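Local coordinates for protein UDP-glucose 4-epimerase (Brucella ovis, PDB 4WOK) that probably catalyses the NAD-dependent interconversion of UDP-glucose and UDP-galactose by inverting the sugar at C4, at residues T71-A76 with R115-Q120; L137-G142 with R177-S182; R241-A246 with V259-G264. The protein carries 2 engineered substitutions. All blocks are in the same frame, centred on the assembly; numbering follows the deposited sequence. Where two conformers were deposited one is given.

Contact 1: T71-A76 with R115-Q120. Engineered in segment 71-76: Ala76 (natural residue Val).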
loop_
_atom_site.group_PDB
_atom_site.type_symbol
_atom_site.label_atom_id
_atom_site.label_comp_id
_atom_site.label_asym_id
_atom_site.label_seq_id
_atom_site.Cartn_x
_atom_site.Cartn_y
_atom_site.Cartn_z
ATOM N N THR A 71 -16.332 -18.322 -1.881
ATOM C CA THR A 71 -15.728 -17.621 -3.001
ATOM C C THR A 71 -14.486 -18.331 -3.488
ATOM O O THR A 71 -14.297 -18.513 -4.693
ATOM C CB THR A 71 -15.373 -16.183 -2.612
ATOM O OG1 THR A 71 -16.572 -15.496 -2.255
ATOM C CG2 THR A 71 -14.713 -15.461 -3.786
ATOM N N MET A 72 -13.627 -18.735 -2.560
ATOM C CA MET A 72 -12.436 -19.486 -2.958
ATOM C C MET A 72 -12.779 -20.826 -3.619
ATOM O O MET A 72 -12.101 -21.259 -4.564
ATOM C CB MET A 72 -11.532 -19.700 -1.749
ATOM C CG MET A 72 -10.988 -18.380 -1.176
ATOM S SD MET A 72 -9.816 -18.707 0.144
ATOM C CE MET A 72 -9.385 -17.008 0.613
ATOM N N GLU A 73 -13.838 -21.476 -3.147
ATOM C CA GLU A 73 -14.261 -22.746 -3.753
ATOM C C GLU A 73 -14.803 -22.525 -5.166
ATOM O O GLU A 73 -14.514 -23.301 -6.090
ATOM C CB GLU A 73 -15.301 -23.440 -2.860
ATOM C CG GLU A 73 -14.684 -23.863 -1.530
ATOM C CD GLU A 73 -15.628 -24.639 -0.614
ATOM O OE1 GLU A 73 -16.856 -24.661 -0.854
ATOM O OE2 GLU A 73 -15.115 -25.241 0.353
ATOM N N LYS A 74 -15.573 -21.463 -5.350
ATOM C CA LYS A 74 -16.110 -21.168 -6.675
ATOM C C LYS A 74 -15.006 -20.827 -7.682
ATOM O O LYS A 74 -15.024 -21.306 -8.817
ATOM C CB LYS A 74 -17.117 -20.021 -6.599
ATOM C CG LYS A 74 -17.627 -19.580 -7.961
ATOM C CD LYS A 74 -18.675 -18.480 -7.840
ATOM C CE LYS A 74 -19.204 -18.084 -9.218
ATOM N NZ LYS A 74 -20.309 -17.088 -9.130
ATOM N N TYR A 75 -14.046 -19.999 -7.273
ATOM C CA TYR A 75 -13.083 -19.456 -8.229
ATOM C C TYR A 75 -11.746 -20.205 -8.272
ATOM O O TYR A 75 -10.974 -20.017 -9.215
ATOM C CB TYR A 75 -12.832 -17.971 -7.941
ATOM C CG TYR A 75 -14.005 -17.094 -8.316
ATOM C CD1 TYR A 75 -14.201 -16.699 -9.626
ATOM C CD2 TYR A 75 -14.935 -16.683 -7.357
ATOM C CE1 TYR A 75 -15.275 -15.912 -9.983
ATOM C CE2 TYR A 75 -16.018 -15.896 -7.706
ATOM C CZ TYR A 75 -16.174 -15.510 -9.023
ATOM O OH TYR A 75 -17.241 -14.738 -9.399
ATOM N N ALA A 76 -11.483 -21.059 -7.280
ATOM C CA ALA A 76 -10.222 -21.809 -7.214
ATOM C C ALA A 76 -9.021 -20.945 -7.602
ATOM O O ALA A 76 -8.284 -21.282 -8.539
ATOM C CB ALA A 76 -10.289 -23.065 -8.131
ATOM N N ARG A 115 -6.331 -21.984 3.973
ATOM C CA ARG A 115 -5.878 -23.335 4.308
ATOM C C ARG A 115 -7.024 -24.332 4.189
ATOM O O ARG A 115 -6.795 -25.498 3.816
ATOM C CB ARG A 115 -5.260 -23.403 5.713
ATOM C CG ARG A 115 -6.268 -23.258 6.877
ATOM C CD ARG A 115 -5.557 -23.190 8.219
ATOM N NE ARG A 115 -6.469 -22.841 9.307
ATOM C CZ ARG A 115 -7.098 -23.734 10.066
ATOM N NH1 ARG A 115 -6.900 -25.028 9.869
ATOM N NH2 ARG A 115 -7.912 -23.334 11.037
ATOM N N LEU A 116 -8.252 -23.888 4.468
ATOM C CA LEU A 116 -9.381 -24.819 4.449
ATOM C C LEU A 116 -9.877 -25.087 3.027
ATOM O O LEU A 116 -10.708 -25.968 2.810
ATOM C CB LEU A 116 -10.528 -24.298 5.316
ATOM C CG LEU A 116 -10.194 -24.162 6.811
ATOM C CD1 LEU A 116 -11.315 -23.424 7.550
ATOM C CD2 LEU A 116 -9.917 -25.546 7.438
ATOM N N THR A 117 -9.357 -24.352 2.050
ATOM C CA THR A 117 -9.756 -24.606 0.671
ATOM C C THR A 117 -8.543 -25.033 -0.171
ATOM O O THR A 117 -8.644 -25.162 -1.386
ATOM C CB THR A 117 -10.438 -23.364 0.040
ATOM O OG1 THR A 117 -9.534 -22.248 0.044
ATOM C CG2 THR A 117 -11.709 -22.973 0.840
ATOM N N ARG A 118 -7.406 -25.247 0.491
ATOM C CA ARG A 118 -6.140 -25.560 -0.188
ATOM C C ARG A 118 -5.827 -24.464 -1.198
ATOM O O ARG A 118 -5.220 -24.713 -2.240
ATOM C CB ARG A 118 -6.188 -26.935 -0.872
ATOM N N THR A 119 -6.268 -23.250 -0.891
ATOM C CA THR A 119 -5.883 -22.102 -1.687
ATOM C C THR A 119 -4.532 -21.644 -1.165
ATOM O O THR A 119 -4.413 -21.202 -0.042
ATOM C CB THR A 119 -6.923 -20.973 -1.611
ATOM O OG1 THR A 119 -8.149 -21.424 -2.202
ATOM C CG2 THR A 119 -6.426 -19.743 -2.366
ATOM N N GLN A 120 -3.505 -21.742 -1.992
ATOM C CA GLN A 120 -2.151 -21.790 -1.464
ATOM C C GLN A 120 -1.347 -20.502 -1.394
ATOM O O GLN A 120 -0.630 -20.275 -0.421
ATOM C CB GLN A 120 -1.332 -22.794 -2.282
ATOM C CG GLN A 120 -0.940 -24.012 -1.481
ATOM C CD GLN A 120 0.096 -23.695 -0.424
ATOM O OE1 GLN A 120 0.542 -22.554 -0.292
ATOM N NE2 GLN A 120 0.499 -24.714 0.328
#
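Met72 and Glu73, near the C-terminal end of helix 65-75, pack against Thr117 and Thr119 in the Schellman motif that ends helix 96-116. Arg118, with positive phi, is the C-prime residue of that motif. The two helices belong to the nucleotide-binding fold of the epimerase/dehydratase family, and their ends meet at its periphery. On the helix 65-75 side Met72 carries most of the contact. Its CG lies anti to the carbonyl carbon (chi1 -64°), and the chain beyond is extended. It crosses both threonine side chains at about a right angle. Its SD is 3.6 Å from Thr117 OG1, and its CB is 3.8 Å from Thr119 OG1. Earlier in helix 96-116, Met72 also touches Leu110, Ala113 and Cys114.

Thr117 OG1 sits between its own backbone N and carbonyl carbon (chi1 60°). This places CG2 anti to the carbonyl carbon, beside the backbone N, where it meets Glu73, whose CG lies 3.9 Å from it. The aliphatic part of Glu73 thus runs past the methyl group. The hydroxyls OG1 of Thr117 and OG1 of Thr119 are 2.8 Å apart, close enough for a hydrogen bond. Thr117 OG1 is also bonded to Ala113 O in the last turn of its helix. Ala76, an engineered residue with positive phi, follows helix 65-75, and its N bonds to Met72 O at 2.8 Å.

No hydrogen bond joins the two segments. Thr117 OG1 is held by Ala113 O, and Thr119 OG1 can pair with Thr117 OG1, so both can lie against the thioether and methylene of Met72 by van der Waals contact.

Contact 2: L137-G142 with R177-S182. With NAD (nicotinamide-adenine-dinucleotide), chain B.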
loop_
_atom_site.group_PDB
_atom_site.type_symbol
_atom_site.label_atom_id
_atom_site.label_comp_id
_atom_site.label_asym_id
_atom_site.label_seq_id
_atom_site.Cartn_x
_atom_site.Cartn_y
_atom_site.Cartn_z
ATOM N N LEU A 137 19.926 3.973 7.632
ATOM C CA LEU A 137 19.183 4.309 6.430
ATOM C C LEU A 137 20.018 4.014 5.191
ATOM O O LEU A 137 21.205 4.333 5.155
ATOM C CB LEU A 137 18.759 5.777 6.453
ATOM C CG LEU A 137 17.682 6.135 7.476
ATOM C CD1 LEU A 137 17.687 7.627 7.745
ATOM C CD2 LEU A 137 16.306 5.679 6.991
ATOM N N PRO A 138 19.400 3.408 4.164
ATOM C CA PRO A 138 17.981 3.034 4.103
ATOM C C PRO A 138 17.657 1.801 4.944
ATOM O O PRO A 138 18.566 1.117 5.411
ATOM C CB PRO A 138 17.760 2.755 2.615
ATOM C CG PRO A 138 19.105 2.338 2.114
ATOM C CD PRO A 138 20.114 3.088 2.916
ATOM N N ILE A 139 16.370 1.528 5.135
ATOM C CA ILE A 139 15.945 0.458 6.032
ATOM C C ILE A 139 15.942 -0.896 5.329
ATOM O O ILE A 139 15.148 -1.123 4.418
ATOM C CB ILE A 139 14.538 0.735 6.600
ATOM C CG1 ILE A 139 14.468 2.152 7.186
ATOM C CG2 ILE A 139 14.162 -0.322 7.629
ATOM C CD1 ILE A 139 13.079 2.542 7.657
ATOM N N GLY A 140 16.835 -1.788 5.749
ATOM C CA GLY A 140 16.892 -3.127 5.190
ATOM C C GLY A 140 15.914 -4.038 5.907
ATOM O O GLY A 140 15.432 -3.703 6.986
ATOM N N GLU A 141 15.618 -5.192 5.321
ATOM C CA GLU A 141 14.651 -6.113 5.913
ATOM C C GLU A 141 15.185 -6.733 7.201
ATOM O O GLU A 141 14.425 -7.289 7.992
ATOM C CB GLU A 141 14.270 -7.212 4.920
ATOM C CG GLU A 141 13.462 -6.732 3.727
ATOM C CD GLU A 141 14.320 -6.188 2.602
ATOM O OE1 GLU A 141 15.555 -6.087 2.773
ATOM O OE2 GLU A 141 13.759 -5.864 1.536
ATOM N N GLY A 142 16.494 -6.635 7.403
ATOM C CA GLY A 142 17.122 -7.164 8.596
ATOM C C GLY A 142 16.891 -6.277 9.800
ATOM O O GLY A 142 17.099 -6.697 10.937
ATOM N N ARG A 177 6.475 -4.923 1.938
ATOM C CA ARG A 177 6.532 -3.781 2.839
ATOM C C ARG A 177 6.867 -2.504 2.068
ATOM O O ARG A 177 7.814 -2.474 1.282
ATOM C CB ARG A 177 7.579 -4.010 3.943
ATOM C CG ARG A 177 7.413 -5.301 4.739
ATOM C CD ARG A 177 8.579 -5.493 5.714
ATOM N NE ARG A 177 8.484 -6.738 6.475
ATOM C CZ ARG A 177 9.543 -7.434 6.893
ATOM N NH1 ARG A 177 10.771 -7.006 6.624
ATOM N NH2 ARG A 177 9.379 -8.552 7.585
ATOM N N TYR A 178 6.090 -1.449 2.291
ATOM C CA TYR A 178 6.388 -0.162 1.668
ATOM C C TYR A 178 5.809 0.948 2.521
ATOM O O TYR A 178 5.007 0.688 3.427
ATOM C CB TYR A 178 5.843 -0.100 0.237
ATOM C CG TYR A 178 4.391 -0.538 0.106
ATOM C CD1 TYR A 178 4.050 -1.890 0.013
ATOM C CD2 TYR A 178 3.373 0.403 0.053
ATOM C CE1 TYR A 178 2.734 -2.284 -0.105
ATOM C CE2 TYR A 178 2.057 0.023 -0.080
ATOM C CZ TYR A 178 1.739 -1.322 -0.152
ATOM O OH TYR A 178 0.420 -1.702 -0.273
ATOM N N PHE A 179 6.217 2.184 2.238
ATOM C CA PHE A 179 5.785 3.321 3.050
ATOM C C PHE A 179 4.529 4.025 2.522
ATOM O O PHE A 179 3.459 3.933 3.131
ATOM C CB PHE A 179 6.925 4.341 3.174
ATOM C CG PHE A 179 7.890 4.042 4.294
ATOM C CD1 PHE A 179 7.489 4.160 5.622
ATOM C CD2 PHE A 179 9.191 3.643 4.022
ATOM C CE1 PHE A 179 8.372 3.892 6.659
ATOM C CE2 PHE A 179 10.081 3.376 5.049
ATOM C CZ PHE A 179 9.669 3.501 6.372
ATOM N N ASN A 180 4.668 4.752 1.416
ATOM C CA ASN A 180 3.578 5.574 0.905
ATOM C C ASN A 180 3.250 5.310 -0.546
ATOM O O ASN A 180 4.040 5.630 -1.436
ATOM C CB ASN A 180 3.901 7.067 1.053
ATOM C CG ASN A 180 4.088 7.487 2.495
ATOM O OD1 ASN A 180 3.144 7.472 3.284
ATOM N ND2 ASN A 180 5.306 7.892 2.842
ATOM N N ALA A 181 2.064 4.762 -0.779
ATOM C CA ALA A 181 1.553 4.579 -2.128
ATOM C C ALA A 181 1.158 5.927 -2.699
ATOM O O ALA A 181 0.493 6.703 -2.032
ATOM C CB ALA A 181 0.363 3.653 -2.123
ATOM N N SER A 182 1.529 6.196 -3.939
ATOM C CA SER A 182 1.259 7.500 -4.522
ATOM C C SER A 182 1.023 7.409 -6.028
ATOM O O SER A 182 1.133 6.335 -6.621
ATOM C CB SER A 182 2.419 8.451 -4.225
ATOM O OG SER A 182 3.640 7.923 -4.716
HETATM P PA NAD B . -7.937 1.442 0.435
HETATM O O1A NAD B . -8.747 1.640 1.702
HETATM O O2A NAD B . -8.154 2.215 -0.833
HETATM O O5B NAD B . -8.273 -0.194 -0.029
HETATM C C5B NAD B . -8.674 -0.966 1.082
HETATM C C4B NAD B . -9.737 -1.939 0.509
HETATM O O4B NAD B . -10.023 -2.978 1.455
HETATM C C3B NAD B . -10.985 -1.063 0.347
HETATM O O3B NAD B . -11.516 -1.318 -0.929
HETATM C C2B NAD B . -11.907 -1.581 1.480
HETATM O O2B NAD B . -13.228 -1.485 1.118
HETATM C C1B NAD B . -11.456 -3.084 1.567
HETATM N N9A NAD B . -11.664 -3.651 2.914
HETATM C C8A NAD B . -11.274 -3.130 4.167
HETATM N N7A NAD B . -11.601 -3.937 5.182
HETATM C C5A NAD B . -12.233 -5.023 4.563
HETATM C C6A NAD B . -12.813 -6.198 5.090
HETATM N N6A NAD B . -12.825 -6.420 6.447
HETATM N N1A NAD B . -13.361 -7.109 4.252
HETATM C C2A NAD B . -13.334 -6.837 2.907
HETATM N N3A NAD B . -12.823 -5.749 2.262
HETATM C C4A NAD B . -12.271 -4.865 3.149
HETATM O O3 NAD B . -6.466 1.428 1.085
HETATM P PN NAD B . -5.220 1.232 0.074
HETATM O O1N NAD B . -5.469 0.707 -1.311
HETATM O O2N NAD B . -4.309 2.355 0.426
HETATM O O5D NAD B . -4.171 0.062 0.793
HETATM C C5D NAD B . -4.737 -1.149 0.900
HETATM C C4D NAD B . -3.635 -2.066 1.432
HETATM O O4D NAD B . -2.319 -1.409 1.224
HETATM C C3D NAD B . -3.787 -2.213 2.960
HETATM O O3D NAD B . -3.317 -3.488 3.263
HETATM C C2D NAD B . -2.815 -1.139 3.463
HETATM O O2D NAD B . -2.283 -1.384 4.704
HETATM C C1D NAD B . -1.674 -1.413 2.455
HETATM N N1N NAD B . -0.683 -0.224 2.509
HETATM C C2N NAD B . -1.091 0.977 1.934
HETATM C C3N NAD B . -0.196 2.078 1.974
HETATM C C7N NAD B . -0.626 3.383 1.359
HETATM O O7N NAD B . 0.143 4.349 1.347
HETATM N N7N NAD B . -1.891 3.471 0.812
HETATM C C4N NAD B . 1.048 1.928 2.591
HETATM C C5N NAD B . 1.422 0.711 3.160
HETATM C C6N NAD B . 0.538 -0.376 3.117
#
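Ala181 N donates a hydrogen bond of 2.9 Å to the carboxamide oxygen O7N of NAD, at an N-H...O angle of 163°. The same stretch of backbone brings Phe179 O to 3.2 Å from NAD C4N, the carbon that accepts hydride in nicotinamide coenzymes. Tyr178 approaches the nicotinamide obliquely, with its CE2 3.4 Å from NAD C5N. Its OH is bonded to Ser125 OG.

Segment 177-182 leaves the C-terminal end of strand 172-177 in the Rossmann-type sheet, the edge at which such folds bind their dinucleotide. Phe179 and Arg177 point toward the loop 137-142 instead. Ile139 reaches the rim of the Phe179 ring in its plane, with CD1 3.8 Å from CZ, and the two side chains cross at about a right angle.

Arg177 NH1 lies 3.9 Å from Glu141 CB, an oblique approach to the aliphatic part. The opposite charges do not pair here: Glu141 OE2 is 6.0 Å from Arg177 NH1. The carboxylate bonds to Asn260 N, while the guanidinium forms a salt bridge with Glu159 and a hydrogen bond to Tyr131 OH.

Contact 3: R241-A246 with V259-G264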
loop_
_atom_site.group_PDB
_atom_site.type_symbol
_atom_site.label_atom_id
_atom_site.label_comp_id
_atom_site.label_asym_id
_atom_site.label_seq_id
_atom_site.Cartn_x
_atom_site.Cartn_y
_atom_site.Cartn_z
ATOM N N ARG A 241 2.723 -3.796 -10.064
ATOM C CA ARG A 241 3.735 -4.643 -10.700
ATOM C C ARG A 241 4.371 -5.630 -9.711
ATOM O O ARG A 241 4.477 -6.825 -9.999
ATOM C CB ARG A 241 4.820 -3.774 -11.353
ATOM C CG ARG A 241 4.312 -2.892 -12.500
ATOM C CD ARG A 241 5.453 -2.061 -13.143
ATOM N NE ARG A 241 6.628 -2.891 -13.409
ATOM C CZ ARG A 241 7.801 -2.744 -12.800
ATOM N NH1 ARG A 241 7.976 -1.773 -11.915
ATOM N NH2 ARG A 241 8.806 -3.560 -13.092
ATOM N N ALA A 242 4.779 -5.137 -8.546
ATOM C CA ALA A 242 5.453 -5.986 -7.565
ATOM C C ALA A 242 4.539 -7.078 -7.003
ATOM O O ALA A 242 4.978 -8.203 -6.754
ATOM C CB ALA A 242 5.993 -5.150 -6.442
ATOM N N HIS A 243 3.273 -6.745 -6.777
ATOM C CA HIS A 243 2.349 -7.730 -6.224
ATOM C C HIS A 243 2.109 -8.836 -7.236
ATOM O O HIS A 243 1.956 -10.005 -6.865
ATOM C CB HIS A 243 1.031 -7.078 -5.815
ATOM C CG HIS A 243 1.111 -6.298 -4.538
ATOM N ND1 HIS A 243 1.836 -5.130 -4.422
ATOM C CD2 HIS A 243 0.552 -6.517 -3.322
ATOM C CE1 HIS A 243 1.717 -4.662 -3.188
ATOM N NE2 HIS A 243 0.942 -5.483 -2.500
ATOM N N VAL A 244 2.097 -8.489 -8.525
ATOM C CA VAL A 244 1.920 -9.531 -9.534
ATOM C C VAL A 244 3.225 -10.326 -9.702
ATOM O O VAL A 244 3.194 -11.553 -9.879
ATOM C CB VAL A 244 1.446 -8.955 -10.894
ATOM C CG1 VAL A 244 1.357 -10.049 -11.941
ATOM C CG2 VAL A 244 0.087 -8.279 -10.728
ATOM N N LEU A 245 4.373 -9.655 -9.623
ATOM C CA LEU A 245 5.635 -10.400 -9.649
ATOM C C LEU A 245 5.674 -11.403 -8.487
ATOM O O LEU A 245 6.168 -12.514 -8.628
ATOM C CB LEU A 245 6.836 -9.466 -9.577
ATOM C CG LEU A 245 7.221 -8.708 -10.846
ATOM C CD1 LEU A 245 8.256 -7.655 -10.500
ATOM C CD2 LEU A 245 7.765 -9.654 -11.929
ATOM N N ALA A 246 5.130 -11.005 -7.342
ATOM C CA ALA A 246 5.092 -11.885 -6.174
ATOM C C ALA A 246 4.226 -13.120 -6.459
ATOM O O ALA A 246 4.553 -14.237 -6.045
ATOM C CB ALA A 246 4.576 -11.116 -4.946
ATOM N N VAL A 259 9.901 -8.657 1.574
ATOM C CA VAL A 259 10.787 -7.661 0.981
ATOM C C VAL A 259 10.192 -6.248 0.975
ATOM O O VAL A 259 8.977 -6.073 0.935
ATOM C CB VAL A 259 11.174 -8.043 -0.470
ATOM C CG1 VAL A 259 11.857 -9.412 -0.507
ATOM C CG2 VAL A 259 9.962 -8.031 -1.376
ATOM N N ASN A 260 11.081 -5.255 1.019
ATOM C CA ASN A 260 10.737 -3.849 0.875
ATOM C C ASN A 260 10.467 -3.460 -0.574
ATOM O O ASN A 260 11.112 -3.974 -1.489
ATOM C CB ASN A 260 11.868 -2.965 1.399
ATOM C CG ASN A 260 12.100 -3.109 2.886
ATOM O OD1 ASN A 260 11.203 -3.489 3.638
ATOM N ND2 ASN A 260 13.318 -2.780 3.325
ATOM N N LEU A 261 9.536 -2.533 -0.771
ATOM C CA LEU A 261 9.282 -1.942 -2.081
ATOM C C LEU A 261 9.526 -0.440 -2.021
ATOM O O LEU A 261 9.046 0.233 -1.112
ATOM C CB LEU A 261 7.851 -2.217 -2.540
ATOM C CG LEU A 261 7.425 -3.680 -2.651
ATOM C CD1 LEU A 261 5.971 -3.772 -3.074
ATOM C CD2 LEU A 261 8.325 -4.422 -3.623
ATOM N N GLY A 262 10.278 0.078 -2.988
ATOM C CA GLY A 262 10.553 1.497 -3.063
ATOM C C GLY A 262 11.651 1.837 -4.057
ATOM O O GLY A 262 12.160 0.969 -4.762
ATOM N N THR A 263 12.009 3.112 -4.107
ATOM C CA THR A 263 13.055 3.591 -5.003
ATOM C C THR A 263 14.429 3.571 -4.345
ATOM O O THR A 263 15.458 3.646 -5.025
ATOM C CB THR A 263 12.791 5.024 -5.449
ATOM O OG1 THR A 263 12.767 5.863 -4.291
ATOM C CG2 THR A 263 11.474 5.128 -6.173
ATOM N N GLY A 264 14.436 3.512 -3.017
ATOM C CA GLY A 264 15.671 3.584 -2.256
ATOM C C GLY A 264 16.074 5.017 -1.965
ATOM O O GLY A 264 17.060 5.266 -1.268
#
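Leu261 meets Ala242 with both of its methyl groups. Leu261 CD1 lies 3.6 Å from Ala242 CB, and Leu261 CD2 lies 3.7 Å from the same carbon. The single methyl of alanine therefore sits against the forked end of the leucine. The fork is set by two torsions. CG of Leu261 is anti to its carbonyl carbon (chi1 -58°), and CD1 then continues the chain in an extended line (chi2 178°). This carries the isobutyl group straight out from the backbone onto the helix. The CA atoms of Ala242 and Leu261 are 7.8 Å apart.

His243 adds a looser contact. Its CB does not point at segment 259-264, but the ring swings nearer, and CE1 comes to 4.3 Å from Leu261 CD1. The approach is oblique to the ring. Both ring nitrogens have partners: ND1 bonds to Leu239 O one turn back in the helix, and NE2 bonds to Ser125 OG. These two bonds should fix the rotation of the imidazole.

The contact across the segments is apolar and buried. Helix 236-251 also rests on strands 121-125 and 172-177, through His243 and Ala246. Leu261, in segment 259-264, adds to this layer at the edge of the sheet, an arrangement typical of a helix covering one face of the parallel Rossmann-type sheet.

How the contacts relate
Contacts 2 and 3 are neighbours, with centres 10 Å apart, and they touch directly. Arg177 O and Leu261 N are 2.7 Å apart, a probable hydrogen bond that continues the pairing of strands 172-177 and 257-260. Ile139 O packs 2.7 Å from Asn260 ND2. Ser125 OG is shared by both contacts. Contact 2 lines the nicotinamide end of the NAD pocket, and contact 3 packs beside it, with the His243 side chain about 6 Å from NAD. Contact 1 is peripheral. Its nearest atoms are about 10 Å from contact 3 and about 17 Å from contact 2, and the Met72 side chain is about 11 Å from NAD.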